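Local coordinates for protein KLLA0C04147p (Kluyveromyces lactis, PDB 5H2D) that binds ergosterol in its OSBP-related lipid-binding domain and, like its relatives, probably transfers sterol between membranes, at residues Ala111-Arg116 with Arg323-Asn329; Gln74-Glu78 with Phe333-Asn338; Leu33-Asp38 with Glu363-Tyr367; Gly175-Phe180 with Asn208-Leu214. All blocks are in the same frame, centred on the assembly; numbering follows the deposited sequence.

Followed from the N terminus, the first halves of the contacts come in the order 33-38, 74-78, 111-116 and 175-180, and the second halves return in exactly the reverse order, so the four loops nest without crossing. Contact 4 closes the innermost one, pairing two strands of the barrel wall. Around it, contact 1 joins the loop after helix 95-108 to the one leading into helix 332-337, contact 2 packs that helix on helix 72-77, and contact 3 ties an N-terminal loop to the turn before helix 367-390. Contacts 1 and 2 share the Arg116-Glu78 salt bridge, contacts 2 and 3 meet at Asn338 and Glu363, and contacts 2 and 4 both touch ergosterol.

Contact 1 of 4, residues Ala111-Arg116 with Arg323-Asn329; sequences ASTVKR and RPEFPFN
Arg323 reaches across to the type II beta turn Thr113-Arg116, which follows helix 95-108 in this oxysterol-binding-protein domain. Its extended chain leaves the backbone with CG opposite N (chi1 -169°) and delivers the guanidinium to the carbonyl of the turn's second residue: Arg323 NH2 donates to Val114 O at 2.7 Å, nearly along the C=O axis, and NH1 adds a weak bond to the same oxygen. NH2 also donates to Asn329 O at 2.8 Å, so one nitrogen grips a carbonyl in each loop. A leucine in place of Arg323 would probably strip Val114 O and Asn329 O of their shared donor, leaving mainly the Asn329-Lys115 bond to hold the loops together. On the tight, inner side Arg116 CD lies 3.7 Å from Arg323 NH2, the two guanidinium planes standing 86° apart. Arg116, part of the ergosterol pocket, points its own charge inward to Glu68 and Glu78. The outer side is looser. There the exposed Lys115 lays CE over one face of the Arg323 guanidinium, and a water bridges Arg323 NH1, 2.9 Å away, to Ala111 O. Here too Asn329 ND2 donates to Lys115 O at 2.8 Å in a nearly straight bond (164°), in the carbonyl plane.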
# COMPACT_ATOMS: atom_id res chain seq x y z
N ALA A 111 -4.04 -10.14 1.33
CA ALA A 111 -4.20 -11.03 2.47
C ALA A 111 -4.24 -10.26 3.77
O ALA A 111 -4.98 -10.61 4.70
CB ALA A 111 -3.08 -12.06 2.51
N SER A 112 -3.44 -9.20 3.88
CA SER A 112 -3.34 -8.43 5.11
C SER A 112 -4.61 -7.65 5.43
O SER A 112 -4.72 -7.15 6.55
CB SER A 112 -2.17 -7.45 5.04
OG SER A 112 -2.35 -6.54 3.97
N THR A 113 -5.56 -7.54 4.50
CA THR A 113 -6.79 -6.79 4.78
C THR A 113 -7.82 -7.62 5.54
O THR A 113 -8.73 -7.05 6.16
CB THR A 113 -7.42 -6.26 3.47
OG1 THR A 113 -7.91 -7.33 2.65
CG2 THR A 113 -6.42 -5.44 2.68
N VAL A 114 -7.69 -8.94 5.53
CA VAL A 114 -8.66 -9.79 6.22
C VAL A 114 -8.60 -9.55 7.72
O VAL A 114 -7.53 -9.30 8.29
CB VAL A 114 -8.40 -11.26 5.87
CG1 VAL A 114 -9.38 -12.16 6.58
CG2 VAL A 114 -8.50 -11.45 4.37
N LYS A 115 -9.76 -9.63 8.37
CA LYS A 115 -9.91 -9.55 9.83
C LYS A 115 -9.58 -8.18 10.41
O LYS A 115 -9.43 -8.05 11.62
CB LYS A 115 -9.06 -10.61 10.55
CG LYS A 115 -9.55 -12.04 10.31
CD LYS A 115 -8.95 -13.00 11.32
CE LYS A 115 -7.47 -13.24 11.06
NZ LYS A 115 -7.20 -14.27 10.00
N ARG A 116 -9.47 -7.15 9.58
CA ARG A 116 -9.27 -5.78 10.06
C ARG A 116 -10.42 -4.91 9.57
O ARG A 116 -10.28 -4.08 8.68
CB ARG A 116 -7.89 -5.26 9.62
CG ARG A 116 -6.76 -5.98 10.34
CD ARG A 116 -5.49 -5.93 9.51
NE ARG A 116 -4.88 -4.61 9.59
CZ ARG A 116 -3.76 -4.28 8.96
NH1 ARG A 116 -3.14 -5.18 8.19
NH2 ARG A 116 -3.26 -3.06 9.11
N ARG A 323 0.56 -15.50 10.60
CA ARG A 323 -0.09 -14.33 11.18
C ARG A 323 -0.41 -14.61 12.64
O ARG A 323 -1.47 -15.16 12.96
CB ARG A 323 -1.34 -13.96 10.40
CG ARG A 323 -1.93 -12.64 10.76
CD ARG A 323 -2.83 -12.16 9.64
NE ARG A 323 -3.71 -11.12 10.12
CZ ARG A 323 -4.63 -10.50 9.38
NH1 ARG A 323 -4.81 -10.81 8.10
NH2 ARG A 323 -5.37 -9.57 9.94
N PRO A 324 0.50 -14.26 13.54
CA PRO A 324 0.20 -14.39 14.97
C PRO A 324 -0.94 -13.46 15.36
O PRO A 324 -1.28 -12.52 14.64
CB PRO A 324 1.51 -13.99 15.66
CG PRO A 324 2.56 -13.98 14.58
CD PRO A 324 1.83 -13.68 13.30
N GLU A 325 -1.52 -13.74 16.52
CA GLU A 325 -2.51 -12.84 17.11
C GLU A 325 -1.82 -11.60 17.66
O GLU A 325 -0.86 -11.70 18.43
CB GLU A 325 -3.27 -13.55 18.22
CG GLU A 325 -4.11 -14.70 17.73
CD GLU A 325 -5.28 -14.25 16.87
OE1 GLU A 325 -5.33 -13.06 16.48
OE2 GLU A 325 -6.15 -15.10 16.57
N PHE A 326 -2.30 -10.44 17.25
CA PHE A 326 -1.83 -9.16 17.76
C PHE A 326 -3.06 -8.32 18.09
O PHE A 326 -4.12 -8.51 17.51
CB PHE A 326 -0.98 -8.39 16.74
CG PHE A 326 0.40 -8.94 16.54
CD1 PHE A 326 1.35 -8.82 17.53
CD2 PHE A 326 0.75 -9.54 15.35
CE1 PHE A 326 2.63 -9.31 17.34
CE2 PHE A 326 2.01 -10.03 15.15
CZ PHE A 326 2.96 -9.92 16.15
N PRO A 327 -2.91 -7.36 19.00
CA PRO A 327 -3.98 -6.36 19.16
C PRO A 327 -4.33 -5.77 17.81
O PRO A 327 -3.46 -5.58 16.95
CB PRO A 327 -3.35 -5.33 20.10
CG PRO A 327 -2.25 -6.08 20.82
CD PRO A 327 -1.73 -7.06 19.81
N PHE A 328 -5.62 -5.49 17.60
CA PHE A 328 -6.14 -4.90 16.37
C PHE A 328 -5.96 -5.82 15.18
O PHE A 328 -6.17 -5.40 14.03
CB PHE A 328 -5.49 -3.54 16.09
CG PHE A 328 -5.37 -2.65 17.30
CD1 PHE A 328 -6.45 -1.94 17.76
CD2 PHE A 328 -4.16 -2.54 17.98
CE1 PHE A 328 -6.35 -1.14 18.87
CE2 PHE A 328 -4.05 -1.74 19.10
CZ PHE A 328 -5.15 -1.04 19.54
N ASN A 329 -5.59 -7.09 15.40
CA ASN A 329 -5.45 -8.07 14.33
C ASN A 329 -4.40 -7.66 13.32
O ASN A 329 -4.48 -8.02 12.14
CB ASN A 329 -6.80 -8.35 13.65
CG ASN A 329 -7.72 -9.18 14.50
OD1 ASN A 329 -7.29 -9.78 15.48
ND2 ASN A 329 -8.98 -9.25 14.12
O HOH W 1 -3.91 -13.08 6.51

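Contact 2 of 4, residues Gln74-Glu78 with Phe333-Asn338; sequences QRVAE and FAVTLN. With ERG (ergosterol), chain B.
Gln74 leaves its helix with CG opposite the carbonyl carbon (chi1 -67°) and then runs straight out, while Asn338 turns CG opposite its backbone N (chi1 -156°); the two amides meet where helix 72-77 packs on the short helix 332-337, deep in the oxysterol-binding-protein domain. Gln74 NE2 donates to Asn338 OD1 at 2.9 Å and almost straight (170°). The acceptor lies in the plane of the Gln74 amide, but the donor is tilted from the Asn338 carbonyl plane, and the two amides stand nearly perpendicular. Gln74 OE1 is held as well, by Ser71 N and Gln359 NE2, which fixes the rotation of the group. A leucine here would probably leave Asn338 OD1 without this donor, and Ser71 N and Gln359 NE2 without their acceptor.

Leu337 fills the middle of the interface. One branch presses on the opposite backbone, Leu337 CD1 lying 3.4 Å from Gln74 O, and also touches Glu78 CG; the other, CD2, reaches Ala77 CB at 4.3 Å. Further along, Phe333 offers its ring edge to a carbonyl, CE2 sitting 3.6 Å from Ala77 O. Ala334 CB backs the Glu78 carboxylate, 3.8 Å from OE2. That buried carboxylate is probably stabilised by two arginines: Arg75 NE makes a salt bridge to Glu78 OE2 at 3.2 Å, and Arg116 takes OE1. Arg75, which also pairs with Glu68, belongs to the sterol pocket, its NH1 resting 3.7 Å from the ergosterol methyl C18.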
# COMPACT_ATOMS: atom_id res chain seq x y z
N GLN A 74 0.26 4.29 6.25
CA GLN A 74 0.90 3.02 6.56
C GLN A 74 0.18 1.84 5.92
O GLN A 74 0.84 0.88 5.50
CB GLN A 74 0.99 2.88 8.08
CG GLN A 74 1.95 3.93 8.68
CD GLN A 74 1.80 4.09 10.17
OE1 GLN A 74 0.71 3.97 10.71
NE2 GLN A 74 2.91 4.40 10.85
N ARG A 75 -1.15 1.90 5.78
CA ARG A 75 -1.84 0.85 5.03
C ARG A 75 -1.33 0.78 3.60
O ARG A 75 -1.21 -0.31 3.04
CB ARG A 75 -3.35 1.08 5.03
CG ARG A 75 -3.99 0.97 6.40
CD ARG A 75 -3.67 -0.35 7.10
NE ARG A 75 -4.26 -1.51 6.43
CZ ARG A 75 -5.47 -2.00 6.70
NH1 ARG A 75 -6.22 -1.46 7.66
NH2 ARG A 75 -5.91 -3.05 6.01
N VAL A 76 -1.04 1.93 2.99
CA VAL A 76 -0.49 1.92 1.64
C VAL A 76 0.90 1.32 1.61
O VAL A 76 1.27 0.63 0.65
CB VAL A 76 -0.52 3.35 1.06
CG1 VAL A 76 0.22 3.39 -0.26
CG2 VAL A 76 -1.98 3.81 0.87
N ALA A 77 1.70 1.51 2.67
CA ALA A 77 3.00 0.85 2.74
C ALA A 77 2.89 -0.66 2.81
O ALA A 77 3.86 -1.36 2.48
CB ALA A 77 3.79 1.37 3.95
N GLU A 78 1.74 -1.21 3.24
CA GLU A 78 1.58 -2.65 3.23
C GLU A 78 1.56 -3.24 1.81
O GLU A 78 1.61 -4.46 1.67
CB GLU A 78 0.32 -3.04 4.01
CG GLU A 78 0.45 -2.69 5.51
CD GLU A 78 -0.73 -3.16 6.37
OE1 GLU A 78 -1.07 -4.37 6.35
OE2 GLU A 78 -1.29 -2.32 7.10
N PHE A 333 4.03 -7.63 9.57
CA PHE A 333 4.58 -6.51 8.82
C PHE A 333 3.98 -5.20 9.30
O PHE A 333 4.70 -4.21 9.48
CB PHE A 333 4.33 -6.70 7.32
CG PHE A 333 4.98 -5.65 6.47
CD1 PHE A 333 6.34 -5.70 6.18
CD2 PHE A 333 4.22 -4.62 5.91
CE1 PHE A 333 6.92 -4.74 5.38
CE2 PHE A 333 4.81 -3.66 5.12
CZ PHE A 333 6.16 -3.72 4.84
N ALA A 334 2.66 -5.18 9.52
CA ALA A 334 2.03 -3.93 9.95
C ALA A 334 2.55 -3.50 11.31
O ALA A 334 2.67 -2.30 11.56
CB ALA A 334 0.51 -4.08 9.98
N VAL A 335 2.87 -4.45 12.19
CA VAL A 335 3.43 -4.11 13.50
C VAL A 335 4.74 -3.33 13.36
O VAL A 335 5.06 -2.49 14.22
CB VAL A 335 3.61 -5.39 14.33
CG1 VAL A 335 4.50 -5.12 15.56
CG2 VAL A 335 2.25 -5.89 14.81
N THR A 336 5.49 -3.54 12.27
CA THR A 336 6.76 -2.83 12.13
C THR A 336 6.60 -1.36 11.76
O THR A 336 7.55 -0.59 11.92
CB THR A 336 7.68 -3.48 11.08
OG1 THR A 336 7.19 -3.21 9.76
CG2 THR A 336 7.81 -4.99 11.31
N LEU A 337 5.42 -0.95 11.27
CA LEU A 337 5.34 0.31 10.54
C LEU A 337 5.29 1.52 11.47
O LEU A 337 5.98 2.52 11.22
CB LEU A 337 4.11 0.30 9.63
CG LEU A 337 4.18 -0.70 8.48
CD1 LEU A 337 2.86 -0.76 7.73
CD2 LEU A 337 5.32 -0.37 7.53
N ASN A 338 4.45 1.48 12.49
CA ASN A 338 4.30 2.61 13.41
C ASN A 338 5.23 2.52 14.61
O ASN A 338 4.91 3.07 15.67
CB ASN A 338 2.85 2.74 13.88
CG ASN A 338 2.52 4.15 14.33
OD1 ASN A 338 2.94 5.11 13.70
ND2 ASN A 338 1.80 4.28 15.45
C1 ERG B . -6.51 -1.79 0.45
C2 ERG B . -5.08 -1.88 -0.10
C3 ERG B . -4.72 -0.52 -0.63
C4 ERG B . -4.79 0.52 0.49
C5 ERG B . -6.05 0.50 1.18
C6 ERG B . -6.55 1.69 1.70
C7 ERG B . -7.74 1.75 2.44
C8 ERG B . -8.48 0.59 2.71
C9 ERG B . -8.12 -0.60 2.02
C10 ERG B . -6.65 -0.73 1.55
C11 ERG B . -8.64 -1.93 2.71
C12 ERG B . -10.04 -1.79 3.31
C13 ERG B . -10.03 -0.57 4.26
C14 ERG B . -9.77 0.65 3.35
C15 ERG B . -10.04 1.80 4.30
C16 ERG B . -11.25 1.32 5.16
C17 ERG B . -11.42 -0.18 4.78
C18 ERG B . -9.02 -0.72 5.42
C19 ERG B . -5.81 -1.16 2.79
C20 ERG B . -11.99 -0.95 6.00
C21 ERG B . -12.13 -2.45 5.79
C22 ERG B . -13.37 -0.35 6.26
C23 ERG B . -13.64 0.43 7.51
C24 ERG B . -15.02 1.05 7.73
C25 ERG B . -15.42 0.84 9.20
C26 ERG B . -15.49 -0.67 9.47
C27 ERG B . -16.79 1.44 9.52
C28 ERG B . -14.89 2.52 7.39
O1 ERG B . -3.37 -0.54 -1.21

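Contact 3 of 4, residues Leu33-Asp38 with Glu363-Tyr367; sequences LKLGKD and EEGRY
Leu35 pushes its two methyls into the backbone at the end of helix 357-363: Leu35 CD1 lies 3.4 Å from Glu364 O, while CD2 sits 3.8 Å from Glu363 O and is equally close to Gly365. Leu33 crosses Glu363 at about a right angle, its CD2 resting 3.9 Å from OE1 of that carboxylate. Another van der Waals contact joins the aliphatic parts of two charged residues. Lys34 has CG wedged between backbone N and carbonyl carbon (chi1 71°), which carries Lys34 CD to 3.3 Å from Glu364 CG, a tight approach for two carbons.

The helix stops here in a Schellman motif, with Gly365 as its C-prime residue at positive phi. A beta carbon on Gly365 would run into Leu35 CD1. Arg366 then takes the N-cap position of helix 367-390.

Charges pair mostly within 363-367 or with residues beyond the contact. Glu364 OE1 uses its anti lone pair for Arg366 NH1 at 2.6 Å, and Glu363 OE1 is shared by Arg30 and Arg360.

Of the polar links across the contact, one is direct: Tyr367 OH donates to Asp38 OD2, which lies at the ring edge, but the modelled separation of 2.4 Å is so short that its exact value is doubtful. A water donates to Glu363 OE1 at 2.7 Å and accepts only weakly from Lys34 N.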
# COMPACT_ATOMS: atom_id res chain seq x y z
N LEU A 33 3.44 -5.25 20.05
CA LEU A 33 2.99 -4.02 20.68
C LEU A 33 3.07 -4.16 22.19
O LEU A 33 3.10 -5.26 22.74
CB LEU A 33 1.55 -3.69 20.28
CG LEU A 33 1.29 -3.61 18.78
CD1 LEU A 33 -0.17 -3.26 18.54
CD2 LEU A 33 2.22 -2.59 18.15
N LYS A 34 3.10 -3.02 22.87
CA LYS A 34 3.08 -3.06 24.33
C LYS A 34 1.77 -3.67 24.83
O LYS A 34 1.77 -4.47 25.77
CB LYS A 34 3.30 -1.66 24.91
CG LYS A 34 2.15 -0.71 24.73
CD LYS A 34 2.49 0.67 25.28
CE LYS A 34 3.03 0.58 26.70
NZ LYS A 34 1.97 0.17 27.67
N LEU A 35 0.65 -3.31 24.20
CA LEU A 35 -0.60 -4.01 24.45
C LEU A 35 -0.46 -5.48 24.07
O LEU A 35 -0.01 -5.80 22.97
CB LEU A 35 -1.72 -3.34 23.64
CG LEU A 35 -3.04 -2.88 24.23
CD1 LEU A 35 -2.87 -1.98 25.45
CD2 LEU A 35 -3.82 -2.15 23.13
N GLY A 36 -0.83 -6.38 24.98
CA GLY A 36 -0.68 -7.80 24.68
C GLY A 36 -1.86 -8.30 23.88
O GLY A 36 -1.73 -9.13 22.97
N LYS A 37 -3.02 -7.80 24.26
CA LYS A 37 -4.24 -7.81 23.46
C LYS A 37 -5.00 -6.55 23.88
O LYS A 37 -4.42 -5.63 24.46
CB LYS A 37 -5.03 -9.11 23.67
CG LYS A 37 -6.06 -9.39 22.59
CD LYS A 37 -5.37 -9.71 21.27
CE LYS A 37 -4.30 -10.77 21.47
NZ LYS A 37 -3.05 -10.49 20.71
N ASP A 38 -6.29 -6.51 23.62
CA ASP A 38 -7.09 -5.48 24.25
C ASP A 38 -8.56 -5.83 24.10
O ASP A 38 -8.94 -6.68 23.30
CB ASP A 38 -6.79 -4.09 23.69
CG ASP A 38 -6.90 -3.00 24.76
OD1 ASP A 38 -6.25 -3.14 25.82
OD2 ASP A 38 -7.66 -2.03 24.56
N GLU A 363 -2.74 3.17 19.85
CA GLU A 363 -1.95 1.95 19.75
C GLU A 363 -1.63 1.39 21.12
O GLU A 363 -1.50 0.17 21.28
CB GLU A 363 -0.66 2.23 18.98
CG GLU A 363 0.07 0.96 18.58
CD GLU A 363 1.48 1.24 18.09
OE1 GLU A 363 2.42 1.18 18.91
OE2 GLU A 363 1.65 1.53 16.88
N GLU A 364 -1.48 2.26 22.11
CA GLU A 364 -1.15 1.86 23.47
C GLU A 364 -2.39 1.61 24.31
O GLU A 364 -2.27 1.40 25.53
CB GLU A 364 -0.25 2.91 24.11
CG GLU A 364 1.09 3.01 23.37
CD GLU A 364 2.09 3.97 24.00
OE1 GLU A 364 1.71 4.73 24.91
OE2 GLU A 364 3.25 3.97 23.56
N GLY A 365 -3.57 1.64 23.70
CA GLY A 365 -4.80 1.33 24.41
C GLY A 365 -5.35 2.46 25.26
O GLY A 365 -6.22 2.21 26.11
N ARG A 366 -4.88 3.69 25.06
CA ARG A 366 -5.33 4.84 25.84
C ARG A 366 -6.34 5.60 24.99
O ARG A 366 -6.03 6.60 24.35
CB ARG A 366 -4.15 5.69 26.26
CG ARG A 366 -3.24 4.96 27.22
CD ARG A 366 -2.37 5.92 27.99
NE ARG A 366 -1.58 6.72 27.07
CZ ARG A 366 -0.45 6.31 26.51
NH1 ARG A 366 0.02 5.09 26.79
NH2 ARG A 366 0.21 7.11 25.69
N TYR A 367 -7.57 5.09 24.99
CA TYR A 367 -8.54 5.54 24.00
C TYR A 367 -9.10 6.92 24.31
O TYR A 367 -9.45 7.66 23.39
CB TYR A 367 -9.65 4.51 23.85
CG TYR A 367 -9.09 3.15 23.52
CD1 TYR A 367 -8.18 2.98 22.47
CD2 TYR A 367 -9.42 2.03 24.28
CE1 TYR A 367 -7.64 1.74 22.18
CE2 TYR A 367 -8.88 0.77 23.99
CZ TYR A 367 -7.99 0.64 22.94
OH TYR A 367 -7.45 -0.60 22.66
O HOH W 2 2.64 0.12 21.40
O HOH W 3 -6.75 -0.20 26.97

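Contact 4 of 4, residues Gly175-Phe180 with Asn208-Leu214; sequences GRSFDF and NQVVGIL. With ERG (ergosterol), chain B; SO4 (sulfate ion), chain C.
Phe178 with Val210 and Phe180 with Asn208 form hydrogen-bonded antiparallel pairs, with Asp179 and Gln209 a non-hydrogen-bonded pair between them; the N-to-C directions of strands 178-180 and 208-211 are 171° apart. Each hydrogen-bonded pair is joined by two backbone bonds, among them Val210 N to Phe178 O at 2.7 Å and Phe180 N to Asn208 O at 2.8 Å.

The packing contacts line the ergosterol pocket. Phe180, with CG opposite its carbonyl carbon (chi1 -58°), lays one ring face against C17 near the ring's rim and brings CZ to 3.4 Å from ergosterol C22; its edge points at Asn208 O. Phe178 CE2 lies 3.6 Å from ergosterol C28, and Val210 CG2 is 3.7 Å from C21. The Asn208 side chain crosses that of Phe180 at about a right angle, OD1 lying 3.3 Å from Phe180 CB while accepting from His182.

Other polar links lie past the strand ends, where a sulfate, probably from the crystallisation liquor, accepts from Gly212 N at 3.0 Å and weakly from Arg176 NE. A water joins Arg176 O, Ile213 N and this sulfate.

In the barrel wall of the domain, strand 178-190 is flanked by strand 161-173 and strand 207-211 by strand 219-230, while helix 45-49 covers Phe178, Val210 and Ile213 through Leu45 and Leu49.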
# COMPACT_ATOMS: atom_id res chain seq x y z
N GLY A 175 -26.06 1.54 2.99
CA GLY A 175 -27.09 0.92 3.79
C GLY A 175 -27.02 -0.59 3.85
O GLY A 175 -27.64 -1.20 4.72
N ARG A 176 -26.27 -1.22 2.94
CA ARG A 176 -26.02 -2.65 3.00
C ARG A 176 -24.53 -2.95 3.09
O ARG A 176 -24.11 -3.63 4.04
CB ARG A 176 -26.64 -3.36 1.80
CG ARG A 176 -26.26 -4.82 1.74
CD ARG A 176 -27.31 -5.66 1.05
NE ARG A 176 -26.95 -7.07 1.04
CZ ARG A 176 -27.71 -8.02 0.50
NH1 ARG A 176 -27.31 -9.29 0.53
NH2 ARG A 176 -28.86 -7.71 -0.08
N SER A 177 -23.72 -2.49 2.14
CA SER A 177 -22.29 -2.75 2.11
C SER A 177 -21.52 -1.43 2.16
O SER A 177 -22.05 -0.36 1.87
CB SER A 177 -21.89 -3.54 0.86
OG SER A 177 -22.08 -2.76 -0.30
N PHE A 178 -20.25 -1.52 2.57
CA PHE A 178 -19.35 -0.38 2.59
C PHE A 178 -18.34 -0.59 1.47
O PHE A 178 -17.59 -1.56 1.49
CB PHE A 178 -18.66 -0.25 3.95
CG PHE A 178 -18.42 1.17 4.40
CD1 PHE A 178 -18.03 2.16 3.50
CD2 PHE A 178 -18.56 1.51 5.73
CE1 PHE A 178 -17.80 3.46 3.95
CE2 PHE A 178 -18.32 2.79 6.18
CZ PHE A 178 -17.95 3.78 5.29
N ASP A 179 -18.36 0.30 0.48
CA ASP A 179 -17.61 0.13 -0.76
C ASP A 179 -16.44 1.11 -0.80
O ASP A 179 -16.57 2.26 -0.38
CB ASP A 179 -18.50 0.38 -1.98
CG ASP A 179 -17.87 -0.13 -3.28
OD1 ASP A 179 -17.43 -1.29 -3.32
OD2 ASP A 179 -17.81 0.65 -4.26
N PHE A 180 -15.30 0.64 -1.33
CA PHE A 180 -14.07 1.43 -1.42
C PHE A 180 -13.50 1.30 -2.82
O PHE A 180 -13.21 0.18 -3.28
CB PHE A 180 -13.06 0.96 -0.37
CG PHE A 180 -13.58 1.07 1.02
CD1 PHE A 180 -14.35 0.05 1.57
CD2 PHE A 180 -13.39 2.23 1.74
CE1 PHE A 180 -14.89 0.19 2.85
CE2 PHE A 180 -13.92 2.38 3.01
CZ PHE A 180 -14.66 1.36 3.57
N ASN A 208 -12.51 -2.66 -2.74
CA ASN A 208 -12.77 -3.44 -1.54
C ASN A 208 -14.17 -3.12 -1.04
O ASN A 208 -14.73 -2.07 -1.34
CB ASN A 208 -11.76 -3.17 -0.40
CG ASN A 208 -10.59 -2.34 -0.86
OD1 ASN A 208 -10.58 -1.12 -0.67
ND2 ASN A 208 -9.58 -3.00 -1.45
N GLN A 209 -14.73 -4.04 -0.27
CA GLN A 209 -16.01 -3.74 0.37
C GLN A 209 -16.08 -4.48 1.68
O GLN A 209 -15.45 -5.53 1.86
CB GLN A 209 -17.19 -4.11 -0.53
CG GLN A 209 -17.22 -5.58 -0.89
CD GLN A 209 -18.39 -5.96 -1.78
OE1 GLN A 209 -19.33 -5.20 -1.95
NE2 GLN A 209 -18.32 -7.16 -2.36
N VAL A 210 -16.86 -3.93 2.61
CA VAL A 210 -17.23 -4.65 3.82
C VAL A 210 -18.63 -5.17 3.60
O VAL A 210 -19.56 -4.39 3.34
CB VAL A 210 -17.16 -3.75 5.07
CG1 VAL A 210 -17.63 -4.52 6.29
CG2 VAL A 210 -15.72 -3.26 5.29
N VAL A 211 -18.78 -6.50 3.63
CA VAL A 211 -20.08 -7.15 3.51
C VAL A 211 -20.36 -7.95 4.78
O VAL A 211 -19.55 -7.95 5.72
CB VAL A 211 -20.15 -8.04 2.26
CG1 VAL A 211 -20.03 -7.20 1.00
CG2 VAL A 211 -19.08 -9.11 2.28
N GLY A 212 -21.50 -8.64 4.83
CA GLY A 212 -21.88 -9.33 6.05
C GLY A 212 -22.34 -8.44 7.17
O GLY A 212 -22.44 -8.90 8.31
N ILE A 213 -22.60 -7.16 6.89
CA ILE A 213 -22.92 -6.21 7.95
C ILE A 213 -24.31 -6.50 8.51
O ILE A 213 -24.50 -6.56 9.74
CB ILE A 213 -22.81 -4.77 7.41
CG1 ILE A 213 -21.40 -4.54 6.84
CG2 ILE A 213 -23.16 -3.75 8.48
CD1 ILE A 213 -21.21 -3.18 6.18
N LEU A 214 -25.29 -6.69 7.63
CA LEU A 214 -26.64 -7.02 8.08
C LEU A 214 -26.68 -8.40 8.73
O LEU A 214 -27.44 -8.61 9.69
CB LEU A 214 -27.61 -6.97 6.90
CG LEU A 214 -27.62 -5.65 6.14
CD1 LEU A 214 -28.64 -5.71 5.00
CD2 LEU A 214 -27.90 -4.50 7.09
C1 ERG B . -6.51 -1.79 0.45
C2 ERG B . -5.08 -1.88 -0.10
C3 ERG B . -4.72 -0.52 -0.63
C4 ERG B . -4.79 0.52 0.49
C5 ERG B . -6.05 0.50 1.18
C6 ERG B . -6.55 1.69 1.70
C7 ERG B . -7.74 1.75 2.44
C8 ERG B . -8.48 0.59 2.71
C9 ERG B . -8.12 -0.60 2.02
C10 ERG B . -6.65 -0.73 1.55
C11 ERG B . -8.64 -1.93 2.71
C12 ERG B . -10.04 -1.79 3.31
C13 ERG B . -10.03 -0.57 4.26
C14 ERG B . -9.77 0.65 3.35
C15 ERG B . -10.04 1.80 4.30
C16 ERG B . -11.25 1.32 5.16
C17 ERG B . -11.42 -0.18 4.78
C18 ERG B . -9.02 -0.72 5.42
C19 ERG B . -5.81 -1.16 2.79
C20 ERG B . -11.99 -0.95 6.00
C21 ERG B . -12.13 -2.45 5.79
C22 ERG B . -13.37 -0.35 6.26
C23 ERG B . -13.64 0.43 7.51
C24 ERG B . -15.02 1.05 7.73
C25 ERG B . -15.42 0.84 9.20
C26 ERG B . -15.49 -0.67 9.47
C27 ERG B . -16.79 1.44 9.52
C28 ERG B . -14.89 2.52 7.39
O1 ERG B . -3.37 -0.54 -1.21
S SO4 C . -25.18 -8.88 4.09
O1 SO4 C . -24.95 -8.96 5.52
O2 SO4 C . -24.01 -9.40 3.37
O3 SO4 C . -26.36 -9.68 3.75
O4 SO4 C . -25.45 -7.50 3.71
O HOH W 4 -23.12 -6.04 4.30